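Local coordinates for YflH protein (Bacillus subtilis, PDB 3D0W) that is of unknown function, belongs to the DUF3243 family and forms an all-helical assembly of two subunits, at residues Val54-Asp62 with Ala94-Asp102. Residues are numbered along the deposited sequence; the frame is centred on the assembly and turned at random.
Sequences VKSAAILGD and AQLLVKLVD
Apolar helix-helix packing joins the N-terminal half of helix 56-65 to the C-terminal half of helix 87-101, with Ala57 and Ala94 where the backbones come nearest and Val98 and Leu60 beside them. It illustrates how small residues let two helices pack closely: the axes of the segments 56-62 and 94-101 approach to 8.4 Å, their N-to-C directions 108° apart, so the helices cross nearly at right angles and touch over a few residues around the crossing. The CA atoms of Ala57 and Ala94 lie 5.0 Å apart. Ala94 CB rests 3.6 Å from Ala57 O, a carbonyl already engaged by Gly61 N within its own helix; that N lies loosely beside the same methyl.

Val98 inserts its CG2 methyl against the first turn of the partner helix. A chi1 of 166° sets CG1 anti to the backbone N and leaves CG2 beside that N, from where it meets Ala57 N at 3.5 Å; its 3.5 Å approach to Ser56 CB is tighter than ordinary van der Waals contact. Leu60 enters through a single branch: CD1 lies 3.6 Å from Val98 CG2 and 3.8 Å from Leu97 CD2, its side chain running aslant to both, while Val101 CG2 touches it more loosely. At one border a water donates to Asp102 OD2 at 3.0 Å; its very short approach to Ser56 OG is doubtful, but it may link the helix start to Asp102.

Helix 23-48 flanks the pair, its Val40 and Lys44 meeting Ser56 and its Leu36 touching Leu97 and Val101, while Leu81 of the second subunit also packs on Leu97.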
loop_
_atom_site.group_PDB
_atom_site.type_symbol
_atom_site.label_atom_id
_atom_site.label_comp_id
_atom_site.label_asym_id
_atom_site.label_seq_id
_atom_site.Cartn_x
_atom_site.Cartn_y
_atom_site.Cartn_z
ATOM N N VAL A 54 -0.546 -22.025 9.974
ATOM C CA VAL A 54 -0.528 -21.239 8.753
ATOM C C VAL A 54 -0.087 -19.815 9.066
ATOM O O VAL A 54 -0.579 -19.199 10.012
ATOM C CB VAL A 54 -1.929 -21.210 8.102
ATOM C CG1 VAL A 54 -1.861 -20.545 6.729
ATOM C CG2 VAL A 54 -2.473 -22.626 7.987
ATOM N N LYS A 55 0.848 -19.301 8.277
ATOM C CA LYS A 55 1.347 -17.945 8.472
ATOM C C LYS A 55 0.383 -16.899 7.928
ATOM O O LYS A 55 -0.256 -17.099 6.895
ATOM C CB LYS A 55 2.716 -17.777 7.808
ATOM C CG LYS A 55 3.885 -18.180 8.701
ATOM C CD LYS A 55 5.209 -17.851 8.033
ATOM C CE LYS A 55 6.368 -17.834 9.025
ATOM N NZ LYS A 55 6.608 -19.158 9.666
ATOM N N SER A 56 0.277 -15.785 8.640
ATOM C CA SER A 56 -0.597 -14.695 8.236
ATOM C C SER A 56 -0.220 -14.156 6.857
ATOM O O SER A 56 -1.096 -13.829 6.053
ATOM C CB SER A 56 -0.524 -13.561 9.258
ATOM O OG SER A 56 -0.868 -14.030 10.552
ATOM N N ALA A 57 1.082 -14.068 6.585
ATOM C CA ALA A 57 1.548 -13.550 5.303
ATOM C C ALA A 57 1.122 -14.454 4.150
ATOM O O ALA A 57 0.826 -13.976 3.059
ATOM C CB ALA A 57 3.069 -13.380 5.312
ATOM N N ALA A 58 1.079 -15.759 4.399
ATOM C CA ALA A 58 0.668 -16.706 3.365
ATOM C C ALA A 58 -0.814 -16.502 3.067
ATOM O O ALA A 58 -1.232 -16.485 1.911
ATOM C CB ALA A 58 0.924 -18.141 3.826
ATOM N N ILE A 59 -1.604 -16.326 4.123
ATOM C CA ILE A 59 -3.036 -16.116 3.970
ATOM C C ILE A 59 -3.343 -14.807 3.243
ATOM O O ILE A 59 -4.173 -14.779 2.332
ATOM C CB ILE A 59 -3.738 -16.134 5.339
ATOM C CG1 ILE A 59 -3.590 -17.526 5.971
ATOM C CG2 ILE A 59 -5.207 -15.778 5.177
ATOM C CD1 ILE A 59 -3.921 -17.568 7.468
ATOM N N LEU A 60 -2.676 -13.723 3.627
ATOM C CA LEU A 60 -2.910 -12.442 2.968
ATOM C C LEU A 60 -2.433 -12.495 1.513
ATOM O O LEU A 60 -3.021 -11.861 0.640
ATOM C CB LEU A 60 -2.213 -11.304 3.736
ATOM C CG LEU A 60 -2.820 -11.005 5.118
ATOM C CD1 LEU A 60 -2.119 -9.827 5.780
ATOM C CD2 LEU A 60 -4.306 -10.690 4.952
ATOM N N GLY A 61 -1.371 -13.259 1.261
ATOM C CA GLY A 61 -0.858 -13.397 -0.097
ATOM C C GLY A 61 -1.886 -14.095 -0.972
ATOM O O GLY A 61 -2.165 -13.656 -2.097
ATOM N N ASP A 62 -2.452 -15.187 -0.458
ATOM C CA ASP A 62 -3.481 -15.917 -1.189
ATOM C C ASP A 62 -4.669 -14.989 -1.442
ATOM O O ASP A 62 -5.287 -15.029 -2.506
ATOM C CB ASP A 62 -3.948 -17.151 -0.403
ATOM C CG ASP A 62 -2.894 -18.248 -0.350
ATOM O OD1 ASP A 62 -1.958 -18.227 -1.177
ATOM O OD2 ASP A 62 -3.011 -19.141 0.516
ATOM N N ALA A 94 3.278 -8.615 1.730
ATOM C CA ALA A 94 2.350 -9.409 2.532
ATOM C C ALA A 94 2.800 -9.362 3.992
ATOM O O ALA A 94 1.973 -9.305 4.907
ATOM C CB ALA A 94 2.329 -10.842 2.051
ATOM N N GLN A 95 4.114 -9.388 4.202
ATOM C CA GLN A 95 4.681 -9.333 5.555
ATOM C C GLN A 95 4.362 -7.985 6.196
ATOM O O GLN A 95 3.976 -7.912 7.371
ATOM C CB GLN A 95 6.201 -9.514 5.505
ATOM C CG GLN A 95 6.684 -10.894 5.062
ATOM C CD GLN A 95 8.187 -10.912 4.770
ATOM O OE1 GLN A 95 8.989 -10.416 5.564
ATOM N NE2 GLN A 95 8.568 -11.483 3.628
ATOM N N LEU A 96 4.511 -6.913 5.419
ATOM C CA LEU A 96 4.246 -5.567 5.923
ATOM C C LEU A 96 2.766 -5.412 6.262
ATOM O O LEU A 96 2.402 -4.784 7.264
ATOM C CB LEU A 96 4.665 -4.516 4.885
ATOM C CG LEU A 96 4.740 -3.065 5.367
ATOM C CD1 LEU A 96 5.755 -2.967 6.508
ATOM C CD2 LEU A 96 5.138 -2.142 4.225
ATOM N N LEU A 97 1.916 -5.988 5.420
ATOM C CA LEU A 97 0.477 -5.931 5.628
ATOM C C LEU A 97 0.079 -6.660 6.915
ATOM O O LEU A 97 -0.889 -6.281 7.569
ATOM C CB LEU A 97 -0.260 -6.554 4.438
ATOM C CG LEU A 97 -1.738 -6.164 4.330
ATOM C CD1 LEU A 97 -1.823 -4.701 3.931
ATOM C CD2 LEU A 97 -2.455 -7.038 3.295
ATOM N N VAL A 98 0.802 -7.720 7.267
ATOM C CA VAL A 98 0.495 -8.446 8.497
ATOM C C VAL A 98 0.798 -7.533 9.692
ATOM O O VAL A 98 0.050 -7.507 10.670
ATOM C CB VAL A 98 1.320 -9.755 8.614
ATOM C CG1 VAL A 98 1.244 -10.314 10.044
ATOM C CG2 VAL A 98 0.780 -10.789 7.632
ATOM N N LYS A 99 1.898 -6.788 9.604
ATOM C CA LYS A 99 2.279 -5.860 10.664
ATOM C C LYS A 99 1.224 -4.752 10.764
ATOM O O LYS A 99 0.907 -4.277 11.855
ATOM C CB LYS A 99 3.667 -5.259 10.365
ATOM C CG LYS A 99 4.824 -6.267 10.473
ATOM C CD LYS A 99 6.128 -5.752 9.826
ATOM C CE LYS A 99 6.738 -4.584 10.588
ATOM N NZ LYS A 99 8.069 -4.117 10.039
ATOM N N LEU A 100 0.683 -4.338 9.622
ATOM C CA LEU A 100 -0.337 -3.300 9.606
ATOM C C LEU A 100 -1.614 -3.824 10.264
ATOM O O LEU A 100 -2.232 -3.134 11.081
ATOM C CB LEU A 100 -0.603 -2.841 8.168
ATOM C CG LEU A 100 -1.780 -1.910 7.864
ATOM C CD1 LEU A 100 -1.501 -1.157 6.580
ATOM C CD2 LEU A 100 -3.080 -2.712 7.747
ATOM N N VAL A 101 -1.995 -5.051 9.932
ATOM C CA VAL A 101 -3.192 -5.639 10.521
ATOM C C VAL A 101 -3.067 -5.767 12.046
ATOM O O VAL A 101 -4.001 -5.433 12.782
ATOM C CB VAL A 101 -3.489 -7.022 9.905
ATOM C CG1 VAL A 101 -4.548 -7.751 10.724
ATOM C CG2 VAL A 101 -3.971 -6.844 8.473
ATOM N N ASP A 102 -1.909 -6.228 12.513
ATOM C CA ASP A 102 -1.662 -6.399 13.944
ATOM C C ASP A 102 -1.180 -5.133 14.660
ATOM O O ASP A 102 -0.536 -5.213 15.707
ATOM C CB ASP A 102 -0.636 -7.512 14.161
ATOM C CG ASP A 102 -1.211 -8.886 13.904
ATOM O OD1 ASP A 102 -2.140 -9.288 14.637
ATOM O OD2 ASP A 102 -0.740 -9.567 12.973
HETATM O O HOH W 1 -1.702 -12.297 12.197
#